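Local structure of filamentation induced by cAMP protein Fic (Desulfovibrio alaskensis, 4RGL) at residues A[132-137]-A[178-183]; A[168-173]-A[239-244]; A[211-216]-A[246-251]; A[280-285]-A[324-329]. The protein belongs to the Fic/DOC family and joins a helical Fic domain to a C-terminal domain of the helix-turn-helix clan. All coordinates share one frame; numbering follows the deposited sequence.

Overall arrangement
Contact 1 closes the first loop of this mainly helical chain. It joins strand 133-134 to the C-terminal end of helix 168-182, within the Fic domain. Contact 2 crosses it along the chain. It starts earlier on the same helix and reaches forward to helix 238-257. Contact 3 crosses contact 2 in turn, bringing the segment that leads into helix 214-219 against the next part of helix 238-257. The centres of contacts 2 and 3 are about 12 Å apart. Contact 4 follows in series and closes within the C-terminal domain, pairing strand 281-282 with strand 326-329. Its centre is about 65 Å from that of contact 1, on the opposite side of the chain's centre.

Contact 1: residues A[132-137]-A[178-183]; sequences VGIFRG and EFEFIH
Glu180 OE2 is held by two donors: Arg136 NE at 3.1 Å and a water that also donates to Phe135 O. The other carboxylate oxygen, Glu180 OE1, takes Arg136 NH2 at 3.1 Å on its syn lone pair. This hydrogen bond is fairly straight (162°), and OE1 lies in the guanidinium plane. A weaker bond links NE to OE1. The arginine therefore grips the carboxylate side-on, one nitrogen to each oxygen, although the two planes are turned 31° apart. The Glu180 chain leaves with CG anti to its backbone N and then bends at chi2 (-84°), which brings the carboxylate to the arginine. Arg136 has a second acid, Asp232 of helix 221-234, at NH1.

Beside this bridge, Ile134 lies over the ring of His183. Ile134 CG1 is 3.9 Å from the ring centroid and almost above it, a CH-pi contact. Ile134 CG2 touches His183 CE1, and CD1 reaches Phe181 O at 3.5 Å. Val132 CG1 meets His183 CB, the two side chains crossing at about a right angle. The ring is also held through its edge: His183 ND1 donates to Glu180 O, with the acceptor near the ring plane.

His183 follows helix 168-182 and opens the family signature His-Pro-Phe-x-Asp-Gly-Asn-Gly. Strand 133-134 pairs with 142-143, as in the hairpin flap of Fic relatives. The ND1 bond and the cover of Ile134 would together restrict ring rotation. Arg136 probably balances the charges of Glu180 and Asp232, tying its segment to helices 168-182 and 221-234.

Contact 2: residues A[168-173]-A[239-244]; sequences PLVASC and PFVEFM
Cys173 overlaps the base of the Met244 side chain, a selenomethionine in this model. Cys173 SG lies 3.5 Å from Met244 CB and nearly as close to CG. The end of Met244 then turns away, since its chain bends at chi2 and chi3 (both near 55°). One bond back from the sulfur, Cys173 CB packs against Val241 CG2 at 3.9 Å. Val241 CG1 lies a little farther from the same CB and also faces Val170 CG1, at 4.4 Å.

Phe240 approaches differently. With CG anti to the backbone N (chi1 176°), the ring reaches across so that its edge meets the main chain of helix 168-182. Phe240 CE2 is 3.3 Å from Cys173 O, which lies near the ring plane. Phe240 also makes an edge-to-face contact with the ring of His176, about one turn beyond Cys173.

All five touching residues are buried. Helix 189-202 contributes Gln197 beside Met244, and Ile18 of helix 16-32 packs on Val241. The two short helical segments approach to 9.6 Å between axes, with their directions 119° apart. This is crossed helix packing in the core of a mainly helical Fic fold, made by the helix that leads into the Fic signature.

Contact 3: residues A[211-216]-A[246-251]; sequences LPVETV and GALRDA
Val213 starts with CB against Ala251 CB, at 3.9 Å, and about equally near Leu248 CD2. Its CG1 branch meets the same leucine methyl. With CG1 between the backbone N and the carbonyl carbon (chi1 61°), CG2 is placed anti to the N and reaches the helix main chain. Val213 CG2 lies 3.8 Å from Leu248 N and as close to Ala247 C, so it rests on the helix backbone. It also touches Leu248 CD2 and Ala247 CB. One valine thus packs on three residues of a single helical face.

The neighbours extend this patch both ways. Leu211 CD2 meets Leu248 CD2 at 3.9 Å, the two side chains crossing at about a right angle. Leu211 CD1 sits against Ala251 C at 3.7 Å. At the other end, Val216 CG1 packs on Ala247 CB at 3.8 Å, and Val216 CG2 reaches the methyl of Ala251 more loosely. The small alanines let the two backbones come close: Val213 CA is 3.7 Å from Ala251 CB.

Pro212 is the centre of an inverse gamma turn. Its carbonyl is taken by two groups of one residue, Thr215 N and Thr215 OG1, the hydroxyl at 2.8 Å and nearly in line with the C=O. This ties the turn to the start of helix 214-219.

The six touching residues are buried. Leu248 also leans on Leu201 of helix 189-202, while Pro212 and Glu214 pack on helix 42-59. On helix 238-257, Arg249 packs against helix 16-32, and Asp250 pairs with Arg220 beyond helix 214-219.

Contact 4: residues A[280-285]-A[324-329]; sequences ELSSND and TQRYRL
This is a short antiparallel strand pairing in the C-terminal domain, joining the short, weakly bonded strand 281-282 to strand 326-329. Leu281 and Tyr327 form a hydrogen-bonded pair: Tyr327 N gives to Leu281 O at 2.7 Å, and Leu281 N gives to Tyr327 O at 3.1 Å. The Tyr327 ring turns an edge to the partner strand, with CD2 3.3 Å from Leu281 O.

Arg326 adds a side-chain grip to the backbone bonds. It holds Glu280 O with two nitrogens, NE and NH2, each at 2.8 Å. The oxygen lies close to the guanidinium plane. The bend at chi3 (72°) carries the guanidinium across segment 280-285, where Ser282 N lies over one face, offset toward the rim. NH2 also forms a salt bridge with Asp285 OD2.

That same carboxylate oxygen accepts Ser282 N at 3.1 Å, in a nearly straight bond. Asp285 N returns a weak bond to Ser282 OG. This is a capping box, with Ser282 as N-cap of helix 283-290. Glu280 runs alongside Arg328 as a long ion pair, while Arg328 also bridges to Glu313.

Strand 326-329 is the middle of three, with 312-314 on its other edge. Tyr327 packs on Ile276 of helix 267-276 and Leu303 of helix 295-308. The order of helices and strands fits a winged-helix domain, in which 312-314 and 326-329 would flank the wing.

Contact 1: residues A[132-137]-A[178-183]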
loop_
_atom_site.group_PDB
_atom_site.type_symbol
_atom_site.label_atom_id
_atom_site.label_comp_id
_atom_site.label_asym_id
_atom_site.label_seq_id
_atom_site.Cartn_x
_atom_site.Cartn_y
_atom_site.Cartn_z
ATOM N N VAL A 132 -9.005 28.281 -3.175
ATOM C CA VAL A 132 -7.824 27.459 -3.401
ATOM C C VAL A 132 -7.749 27.073 -4.893
ATOM O O VAL A 132 -8.789 26.928 -5.555
ATOM C CB VAL A 132 -7.818 26.193 -2.470
ATOM C CG1 VAL A 132 -8.878 25.184 -2.900
ATOM C CG2 VAL A 132 -6.437 25.545 -2.434
ATOM N N GLY A 133 -6.532 26.966 -5.411
ATOM C CA GLY A 133 -6.303 26.570 -6.792
ATOM C C GLY A 133 -6.244 25.064 -6.960
ATOM O O GLY A 133 -5.638 24.365 -6.138
ATOM N N ILE A 134 -6.917 24.542 -8.010
ATOM C CA ILE A 134 -6.883 23.117 -8.325
ATOM C C ILE A 134 -5.762 22.849 -9.335
ATOM O O ILE A 134 -5.748 23.445 -10.422
ATOM C CB ILE A 134 -8.263 22.613 -8.855
ATOM C CG1 ILE A 134 -9.391 22.896 -7.836
ATOM C CG2 ILE A 134 -8.197 21.119 -9.217
ATOM C CD1 ILE A 134 -10.807 22.497 -8.325
ATOM N N PHE A 135 -4.796 21.995 -8.954
ATOM C CA PHE A 135 -3.682 21.627 -9.825
ATOM C C PHE A 135 -3.908 20.260 -10.441
ATOM O O PHE A 135 -4.196 19.294 -9.718
ATOM C CB PHE A 135 -2.354 21.639 -9.045
ATOM C CG PHE A 135 -1.822 23.014 -8.736
ATOM C CD1 PHE A 135 -2.223 23.693 -7.593
ATOM C CD2 PHE A 135 -0.864 23.607 -9.554
ATOM C CE1 PHE A 135 -1.718 24.961 -7.301
ATOM C CE2 PHE A 135 -0.338 24.861 -9.245
ATOM C CZ PHE A 135 -0.774 25.534 -8.126
ATOM N N ARG A 136 -3.782 20.163 -11.774
ATOM C CA ARG A 136 -3.890 18.883 -12.467
ATOM C C ARG A 136 -2.649 18.661 -13.343
ATOM O O ARG A 136 -2.722 18.739 -14.570
ATOM C CB ARG A 136 -5.191 18.799 -13.302
ATOM C CG ARG A 136 -6.455 18.876 -12.451
ATOM C CD ARG A 136 -7.629 18.197 -13.116
ATOM N NE ARG A 136 -8.853 18.350 -12.328
ATOM C CZ ARG A 136 -9.860 19.146 -12.674
ATOM N NH1 ARG A 136 -9.837 19.791 -13.836
ATOM N NH2 ARG A 136 -10.927 19.249 -11.895
ATOM N N GLY A 137 -1.509 18.441 -12.688
ATOM C CA GLY A 137 -0.236 18.251 -13.367
ATOM C C GLY A 137 0.270 19.515 -14.029
ATOM O O GLY A 137 0.284 20.588 -13.407
ATOM N N GLU A 178 -15.840 13.635 -7.140
ATOM C CA GLU A 178 -16.536 14.763 -6.535
ATOM C C GLU A 178 -15.627 15.509 -5.555
ATOM O O GLU A 178 -15.551 16.738 -5.602
ATOM C CB GLU A 178 -17.807 14.292 -5.827
ATOM C CG GLU A 178 -18.896 13.832 -6.782
ATOM C CD GLU A 178 -19.384 14.904 -7.739
ATOM O OE1 GLU A 178 -19.602 16.051 -7.287
ATOM O OE2 GLU A 178 -19.557 14.593 -8.938
ATOM N N PHE A 179 -14.893 14.754 -4.697
ATOM C CA PHE A 179 -13.980 15.323 -3.699
ATOM C C PHE A 179 -12.897 16.175 -4.369
ATOM O O PHE A 179 -12.572 17.248 -3.871
ATOM C CB PHE A 179 -13.331 14.199 -2.861
ATOM C CG PHE A 179 -12.500 14.685 -1.699
ATOM C CD1 PHE A 179 -11.158 15.019 -1.870
ATOM C CD2 PHE A 179 -13.047 14.785 -0.427
ATOM C CE1 PHE A 179 -10.396 15.497 -0.798
ATOM C CE2 PHE A 179 -12.275 15.236 0.651
ATOM C CZ PHE A 179 -10.954 15.589 0.456
ATOM N N GLU A 180 -12.339 15.694 -5.501
ATOM C CA GLU A 180 -11.283 16.415 -6.219
ATOM C C GLU A 180 -11.824 17.746 -6.780
ATOM O O GLU A 180 -11.103 18.744 -6.798
ATOM C CB GLU A 180 -10.706 15.538 -7.355
ATOM C CG GLU A 180 -9.345 16.005 -7.879
ATOM C CD GLU A 180 -9.362 17.104 -8.937
ATOM O OE1 GLU A 180 -10.463 17.450 -9.424
ATOM O OE2 GLU A 180 -8.263 17.534 -9.356
ATOM N N PHE A 181 -13.101 17.758 -7.226
ATOM C CA PHE A 181 -13.729 18.965 -7.757
ATOM C C PHE A 181 -13.923 20.019 -6.659
ATOM O O PHE A 181 -13.773 21.219 -6.924
ATOM C CB PHE A 181 -15.080 18.629 -8.413
ATOM C CG PHE A 181 -15.919 19.841 -8.764
ATOM C CD1 PHE A 181 -15.671 20.568 -9.923
ATOM C CD2 PHE A 181 -16.948 20.263 -7.925
ATOM C CE1 PHE A 181 -16.431 21.705 -10.231
ATOM C CE2 PHE A 181 -17.698 21.404 -8.230
ATOM C CZ PHE A 181 -17.443 22.110 -9.387
ATOM N N ILE A 182 -14.295 19.584 -5.447
ATOM C CA ILE A 182 -14.600 20.515 -4.366
ATOM C C ILE A 182 -13.295 21.063 -3.725
ATOM O O ILE A 182 -13.224 22.262 -3.443
ATOM C CB ILE A 182 -15.523 19.860 -3.300
ATOM C CG1 ILE A 182 -16.827 19.314 -3.959
ATOM C CG2 ILE A 182 -15.849 20.862 -2.162
ATOM C CD1 ILE A 182 -17.722 18.434 -3.038
ATOM N N HIS A 183 -12.250 20.189 -3.532
ATOM C CA HIS A 183 -10.993 20.604 -2.857
ATOM C C HIS A 183 -11.327 21.264 -1.513
ATOM O O HIS A 183 -11.234 22.485 -1.386
ATOM C CB HIS A 183 -10.174 21.568 -3.755
ATOM C CG HIS A 183 -9.012 20.926 -4.447
ATOM N ND1 HIS A 183 -9.197 19.980 -5.439
ATOM C CD2 HIS A 183 -7.691 21.229 -4.376
ATOM C CE1 HIS A 183 -7.984 19.676 -5.877
ATOM N NE2 HIS A 183 -7.046 20.406 -5.271
HETATM O O HOH W 1 -5.704 17.406 -8.442
#

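Contact 2: residues A[168-173]-A[239-244]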
loop_
_atom_site.group_PDB
_atom_site.type_symbol
_atom_site.label_atom_id
_atom_site.label_comp_id
_atom_site.label_asym_id
_atom_site.label_seq_id
_atom_site.Cartn_x
_atom_site.Cartn_y
_atom_site.Cartn_z
ATOM N N PRO A 168 -19.431 -0.423 -3.748
ATOM C CA PRO A 168 -18.263 0.304 -3.214
ATOM C C PRO A 168 -17.221 0.660 -4.294
ATOM O O PRO A 168 -16.690 1.772 -4.280
ATOM C CB PRO A 168 -17.682 -0.673 -2.200
ATOM C CG PRO A 168 -18.851 -1.429 -1.707
ATOM C CD PRO A 168 -19.825 -1.538 -2.860
ATOM N N LEU A 169 -16.942 -0.278 -5.240
ATOM C CA LEU A 169 -15.973 -0.038 -6.324
ATOM C C LEU A 169 -16.330 1.226 -7.107
ATOM O O LEU A 169 -15.455 2.046 -7.379
ATOM C CB LEU A 169 -15.909 -1.248 -7.277
ATOM C CG LEU A 169 -15.257 -2.509 -6.714
ATOM C CD1 LEU A 169 -15.514 -3.701 -7.613
ATOM C CD2 LEU A 169 -13.764 -2.311 -6.508
ATOM N N VAL A 170 -17.625 1.407 -7.422
ATOM C CA VAL A 170 -18.104 2.578 -8.162
ATOM C C VAL A 170 -18.190 3.791 -7.223
ATOM O O VAL A 170 -17.728 4.875 -7.575
ATOM C CB VAL A 170 -19.476 2.293 -8.837
ATOM C CG1 VAL A 170 -19.980 3.519 -9.597
ATOM C CG2 VAL A 170 -19.389 1.082 -9.761
ATOM N N ALA A 171 -18.763 3.594 -6.015
ATOM C CA ALA A 171 -18.955 4.662 -5.030
ATOM C C ALA A 171 -17.629 5.352 -4.677
ATOM O O ALA A 171 -17.602 6.575 -4.531
ATOM C CB ALA A 171 -19.599 4.102 -3.773
ATOM N N SER A 172 -16.517 4.564 -4.561
ATOM C CA SER A 172 -15.190 5.118 -4.252
ATOM C C SER A 172 -14.693 6.011 -5.386
ATOM O O SER A 172 -14.097 7.055 -5.128
ATOM C CB SER A 172 -14.186 4.000 -3.990
ATOM O OG SER A 172 -13.942 3.242 -5.162
ATOM N N CYS A 173 -14.959 5.614 -6.641
ATOM C CA CYS A 173 -14.559 6.398 -7.807
ATOM C C CYS A 173 -15.372 7.689 -7.882
ATOM O O CYS A 173 -14.808 8.755 -8.149
ATOM C CB CYS A 173 -14.705 5.578 -9.085
ATOM S SG CYS A 173 -13.627 4.129 -9.162
ATOM N N PRO A 239 -16.015 8.511 -17.531
ATOM C CA PRO A 239 -14.659 8.197 -18.035
ATOM C C PRO A 239 -13.632 8.047 -16.903
ATOM O O PRO A 239 -12.709 7.231 -17.013
ATOM C CB PRO A 239 -14.328 9.396 -18.931
ATOM C CG PRO A 239 -15.258 10.479 -18.488
ATOM C CD PRO A 239 -16.504 9.795 -18.067
ATOM N N PHE A 240 -13.795 8.827 -15.811
ATOM C CA PHE A 240 -12.912 8.736 -14.649
ATOM C C PHE A 240 -13.111 7.393 -13.930
ATOM O O PHE A 240 -12.131 6.763 -13.513
ATOM C CB PHE A 240 -13.164 9.914 -13.681
ATOM C CG PHE A 240 -12.352 9.856 -12.403
ATOM C CD1 PHE A 240 -11.029 10.283 -12.381
ATOM C CD2 PHE A 240 -12.929 9.430 -11.212
ATOM C CE1 PHE A 240 -10.282 10.236 -11.199
ATOM C CE2 PHE A 240 -12.183 9.389 -10.030
ATOM C CZ PHE A 240 -10.866 9.799 -10.030
ATOM N N VAL A 241 -14.382 6.947 -13.806
ATOM C CA VAL A 241 -14.715 5.674 -13.163
ATOM C C VAL A 241 -14.085 4.521 -13.955
ATOM O O VAL A 241 -13.462 3.641 -13.361
ATOM C CB VAL A 241 -16.252 5.498 -13.019
ATOM C CG1 VAL A 241 -16.597 4.140 -12.408
ATOM C CG2 VAL A 241 -16.852 6.629 -12.189
ATOM N N GLU A 242 -14.160 4.587 -15.306
ATOM C CA GLU A 242 -13.515 3.598 -16.174
ATOM C C GLU A 242 -12.011 3.563 -15.931
ATOM O O GLU A 242 -11.431 2.481 -15.841
ATOM C CB GLU A 242 -13.798 3.902 -17.659
ATOM C CG GLU A 242 -15.219 3.596 -18.111
ATOM C CD GLU A 242 -15.449 3.812 -19.598
ATOM O OE1 GLU A 242 -14.528 4.322 -20.277
ATOM O OE2 GLU A 242 -16.545 3.458 -20.087
ATOM N N PHE A 243 -11.369 4.759 -15.821
ATOM C CA PHE A 243 -9.926 4.852 -15.605
ATOM C C PHE A 243 -9.541 4.250 -14.274
ATOM O O PHE A 243 -8.610 3.442 -14.213
ATOM C CB PHE A 243 -9.449 6.318 -15.676
ATOM C CG PHE A 243 -7.951 6.482 -15.490
ATOM C CD1 PHE A 243 -7.087 6.428 -16.581
ATOM C CD2 PHE A 243 -7.402 6.651 -14.220
ATOM C CE1 PHE A 243 -5.703 6.552 -16.407
ATOM C CE2 PHE A 243 -6.018 6.749 -14.046
ATOM C CZ PHE A 243 -5.178 6.703 -15.141
HETATM N N MSE A 244 -10.235 4.660 -13.186
HETATM C CA MSE A 244 -9.900 4.211 -11.842
HETATM C C MSE A 244 -10.156 2.707 -11.674
HETATM O O MSE A 244 -9.274 1.997 -11.182
HETATM C CB MSE A 244 -10.679 5.000 -10.798
HETATM C CG MSE A 244 -10.077 4.893 -9.397
HETATM SE SE MSE A 244 -8.190 5.426 -9.351
HETATM C CE MSE A 244 -8.365 7.206 -10.082
#

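Contact 3: residues A[211-216]-A[246-251]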
loop_
_atom_site.group_PDB
_atom_site.type_symbol
_atom_site.label_atom_id
_atom_site.label_comp_id
_atom_site.label_asym_id
_atom_site.label_seq_id
_atom_site.Cartn_x
_atom_site.Cartn_y
_atom_site.Cartn_z
ATOM N N LEU A 211 -3.836 -2.537 -1.121
ATOM C CA LEU A 211 -3.737 -2.564 -2.581
ATOM C C LEU A 211 -3.001 -1.298 -3.087
ATOM O O LEU A 211 -3.522 -0.182 -2.954
ATOM C CB LEU A 211 -5.147 -2.669 -3.206
ATOM C CG LEU A 211 -5.208 -2.770 -4.737
ATOM C CD1 LEU A 211 -4.526 -4.025 -5.227
ATOM C CD2 LEU A 211 -6.641 -2.729 -5.225
ATOM N N PRO A 212 -1.748 -1.436 -3.595
ATOM C CA PRO A 212 -0.977 -0.234 -3.967
ATOM C C PRO A 212 -1.367 0.301 -5.358
ATOM O O PRO A 212 -0.498 0.486 -6.217
ATOM C CB PRO A 212 0.490 -0.721 -3.937
ATOM C CG PRO A 212 0.427 -2.203 -3.576
ATOM C CD PRO A 212 -0.962 -2.662 -3.787
ATOM N N VAL A 213 -2.667 0.648 -5.541
ATOM C CA VAL A 213 -3.182 1.175 -6.817
ATOM C C VAL A 213 -2.520 2.547 -7.149
ATOM O O VAL A 213 -2.470 2.940 -8.318
ATOM C CB VAL A 213 -4.739 1.288 -6.797
ATOM C CG1 VAL A 213 -5.213 2.238 -5.704
ATOM C CG2 VAL A 213 -5.282 1.712 -8.162
ATOM N N GLU A 214 -1.960 3.225 -6.123
ATOM C CA GLU A 214 -1.353 4.544 -6.281
ATOM C C GLU A 214 -0.098 4.481 -7.180
ATOM O O GLU A 214 0.206 5.457 -7.868
ATOM C CB GLU A 214 -1.001 5.143 -4.915
ATOM C CG GLU A 214 -2.215 5.401 -4.018
ATOM C CD GLU A 214 -2.813 4.173 -3.350
ATOM O OE1 GLU A 214 -2.136 3.121 -3.321
ATOM O OE2 GLU A 214 -3.918 4.295 -2.771
ATOM N N THR A 215 0.594 3.307 -7.220
ATOM C CA THR A 215 1.762 3.113 -8.104
ATOM C C THR A 215 1.327 3.167 -9.582
ATOM O O THR A 215 2.088 3.628 -10.429
ATOM C CB THR A 215 2.471 1.784 -7.789
ATOM O OG1 THR A 215 1.577 0.698 -8.051
ATOM C CG2 THR A 215 2.971 1.716 -6.364
ATOM N N VAL A 216 0.088 2.701 -9.883
ATOM C CA VAL A 216 -0.463 2.742 -11.245
ATOM C C VAL A 216 -0.850 4.191 -11.598
ATOM O O VAL A 216 -0.515 4.674 -12.685
ATOM C CB VAL A 216 -1.677 1.776 -11.402
ATOM C CG1 VAL A 216 -2.253 1.841 -12.812
ATOM C CG2 VAL A 216 -1.289 0.346 -11.043
ATOM N N GLY A 246 -10.165 0.603 -13.976
ATOM C CA GLY A 246 -9.119 0.030 -14.809
ATOM C C GLY A 246 -7.810 -0.083 -14.060
ATOM O O GLY A 246 -7.229 -1.172 -13.978
ATOM N N ALA A 247 -7.388 1.029 -13.406
ATOM C CA ALA A 247 -6.174 1.061 -12.590
ATOM C C ALA A 247 -6.262 0.058 -11.432
ATOM O O ALA A 247 -5.306 -0.688 -11.190
ATOM C CB ALA A 247 -5.943 2.466 -12.050
ATOM N N LEU A 248 -7.440 0.005 -10.746
ATOM C CA LEU A 248 -7.675 -0.916 -9.626
ATOM C C LEU A 248 -7.575 -2.356 -10.076
ATOM O O LEU A 248 -6.944 -3.166 -9.397
ATOM C CB LEU A 248 -9.046 -0.655 -8.998
ATOM C CG LEU A 248 -9.122 0.571 -8.096
ATOM C CD1 LEU A 248 -10.541 1.053 -7.952
ATOM C CD2 LEU A 248 -8.504 0.286 -6.742
ATOM N N ARG A 249 -8.160 -2.676 -11.257
ATOM C CA ARG A 249 -8.068 -4.013 -11.850
ATOM C C ARG A 249 -6.618 -4.382 -12.108
ATOM O O ARG A 249 -6.178 -5.458 -11.715
ATOM C CB ARG A 249 -8.869 -4.075 -13.157
ATOM C CG ARG A 249 -8.691 -5.388 -13.917
ATOM C CD ARG A 249 -8.966 -5.213 -15.388
ATOM N NE ARG A 249 -8.006 -4.306 -16.018
ATOM C CZ ARG A 249 -8.056 -3.953 -17.298
ATOM N NH1 ARG A 249 -9.007 -4.435 -18.090
ATOM N NH2 ARG A 249 -7.156 -3.115 -17.796
ATOM N N ASP A 250 -5.863 -3.476 -12.754
ATOM C CA ASP A 250 -4.452 -3.697 -13.059
ATOM C C ASP A 250 -3.638 -3.854 -11.774
ATOM O O ASP A 250 -2.682 -4.632 -11.740
ATOM C CB ASP A 250 -3.899 -2.539 -13.901
ATOM C CG ASP A 250 -4.672 -2.306 -15.187
ATOM O OD1 ASP A 250 -5.197 -3.292 -15.752
ATOM O OD2 ASP A 250 -4.771 -1.141 -15.614
ATOM N N ALA A 251 -4.040 -3.142 -10.704
ATOM C CA ALA A 251 -3.361 -3.221 -9.423
ATOM C C ALA A 251 -3.644 -4.553 -8.742
ATOM O O ALA A 251 -2.708 -5.269 -8.395
ATOM C CB ALA A 251 -3.792 -2.068 -8.524
#

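Contact 4: residues A[280-285]-A[324-329]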
loop_
_atom_site.group_PDB
_atom_site.type_symbol
_atom_site.label_atom_id
_atom_site.label_comp_id
_atom_site.label_asym_id
_atom_site.label_seq_id
_atom_site.Cartn_x
_atom_site.Cartn_y
_atom_site.Cartn_z
ATOM N N GLU A 280 33.181 -22.303 7.142
ATOM C CA GLU A 280 32.882 -23.736 7.054
ATOM C C GLU A 280 32.947 -24.376 8.446
ATOM O O GLU A 280 34.025 -24.450 9.039
ATOM C CB GLU A 280 33.860 -24.437 6.084
ATOM C CG GLU A 280 33.792 -23.905 4.656
ATOM C CD GLU A 280 34.847 -24.456 3.711
ATOM O OE1 GLU A 280 35.764 -25.167 4.186
ATOM O OE2 GLU A 280 34.787 -24.129 2.506
ATOM N N LEU A 281 31.782 -24.792 8.989
ATOM C CA LEU A 281 31.703 -25.347 10.346
ATOM C C LEU A 281 31.583 -26.864 10.334
ATOM O O LEU A 281 30.822 -27.419 9.539
ATOM C CB LEU A 281 30.505 -24.746 11.111
ATOM C CG LEU A 281 30.722 -23.367 11.745
ATOM C CD1 LEU A 281 30.795 -22.275 10.685
ATOM C CD2 LEU A 281 29.623 -23.053 12.723
ATOM N N SER A 282 32.267 -27.536 11.284
ATOM C CA SER A 282 32.147 -28.982 11.461
ATOM C C SER A 282 30.935 -29.309 12.359
ATOM O O SER A 282 30.246 -28.388 12.823
ATOM C CB SER A 282 33.432 -29.562 12.054
ATOM O OG SER A 282 33.672 -29.079 13.367
ATOM N N SER A 283 30.657 -30.619 12.584
ATOM C CA SER A 283 29.536 -31.043 13.430
ATOM C C SER A 283 29.700 -30.511 14.869
ATOM O O SER A 283 28.735 -30.016 15.452
ATOM C CB SER A 283 29.414 -32.566 13.440
ATOM O OG SER A 283 30.582 -33.176 13.962
ATOM N N ASN A 284 30.950 -30.545 15.405
ATOM C CA ASN A 284 31.250 -30.057 16.758
ATOM C C ASN A 284 31.216 -28.517 16.824
ATOM O O ASN A 284 30.945 -27.956 17.892
ATOM C CB ASN A 284 32.605 -30.574 17.227
ATOM C CG ASN A 284 32.628 -32.062 17.481
ATOM O OD1 ASN A 284 33.410 -32.805 16.886
ATOM N ND2 ASN A 284 31.740 -32.535 18.351
ATOM N N ASP A 285 31.500 -27.834 15.687
ATOM C CA ASP A 285 31.431 -26.365 15.619
ATOM C C ASP A 285 29.980 -25.900 15.669
ATOM O O ASP A 285 29.675 -24.903 16.327
ATOM C CB ASP A 285 32.118 -25.842 14.344
ATOM C CG ASP A 285 33.626 -26.040 14.320
ATOM O OD1 ASP A 285 34.243 -26.051 15.415
ATOM O OD2 ASP A 285 34.198 -26.073 13.217
ATOM N N THR A 324 36.974 -35.307 9.294
ATOM C CA THR A 324 37.275 -33.877 9.129
ATOM C C THR A 324 36.155 -33.181 8.304
ATOM O O THR A 324 36.410 -32.164 7.645
ATOM C CB THR A 324 38.661 -33.694 8.463
ATOM O OG1 THR A 324 38.663 -34.353 7.193
ATOM C CG2 THR A 324 39.799 -34.227 9.326
ATOM N N GLN A 325 34.913 -33.713 8.381
ATOM C CA GLN A 325 33.769 -33.193 7.627
ATOM C C GLN A 325 33.348 -31.809 8.141
ATOM O O GLN A 325 33.159 -31.623 9.347
ATOM C CB GLN A 325 32.576 -34.177 7.709
ATOM C CG GLN A 325 31.383 -33.795 6.819
ATOM C CD GLN A 325 31.697 -33.957 5.352
ATOM O OE1 GLN A 325 32.126 -33.018 4.672
ATOM N NE2 GLN A 325 31.488 -35.157 4.832
ATOM N N ARG A 326 33.209 -30.837 7.216
ATOM C CA ARG A 326 32.745 -29.482 7.541
ATOM C C ARG A 326 31.597 -29.096 6.594
ATOM O O ARG A 326 31.312 -29.837 5.650
ATOM C CB ARG A 326 33.906 -28.469 7.456
ATOM C CG ARG A 326 35.121 -28.870 8.313
ATOM C CD ARG A 326 36.183 -27.797 8.348
ATOM N NE ARG A 326 35.767 -26.651 9.152
ATOM C CZ ARG A 326 36.032 -26.521 10.450
ATOM N NH1 ARG A 326 36.732 -27.454 11.088
ATOM N NH2 ARG A 326 35.617 -25.452 11.114
ATOM N N TYR A 327 30.878 -27.986 6.891
ATOM C CA TYR A 327 29.674 -27.636 6.125
ATOM C C TYR A 327 29.658 -26.138 5.721
ATOM O O TYR A 327 29.916 -25.265 6.554
ATOM C CB TYR A 327 28.407 -27.978 6.937
ATOM C CG TYR A 327 28.327 -29.438 7.337
ATOM C CD1 TYR A 327 27.779 -30.387 6.479
ATOM C CD2 TYR A 327 28.840 -29.878 8.554
ATOM C CE1 TYR A 327 27.741 -31.738 6.824
ATOM C CE2 TYR A 327 28.816 -31.227 8.906
ATOM C CZ TYR A 327 28.259 -32.155 8.040
ATOM O OH TYR A 327 28.223 -33.484 8.385
ATOM N N ARG A 328 29.312 -25.857 4.436
ATOM C CA ARG A 328 29.223 -24.485 3.886
ATOM C C ARG A 328 27.860 -24.270 3.177
ATOM O O ARG A 328 27.313 -25.210 2.598
ATOM C CB ARG A 328 30.397 -24.207 2.913
ATOM C CG ARG A 328 30.609 -25.304 1.861
ATOM C CD ARG A 328 31.888 -25.094 1.076
ATOM N NE ARG A 328 32.253 -26.287 0.307
ATOM C CZ ARG A 328 31.915 -26.482 -0.963
ATOM N NH1 ARG A 328 31.238 -25.553 -1.626
ATOM N NH2 ARG A 328 32.275 -27.595 -1.588
ATOM N N LEU A 329 27.290 -23.043 3.286
ATOM C CA LEU A 329 25.955 -22.736 2.733
ATOM C C LEU A 329 25.956 -22.709 1.182
ATOM O O LEU A 329 26.996 -22.467 0.562
ATOM C CB LEU A 329 25.439 -21.380 3.273
ATOM C CG LEU A 329 25.028 -21.347 4.759
ATOM C CD1 LEU A 329 24.719 -19.943 5.203
ATOM C CD2 LEU A 329 23.831 -22.243 5.019
#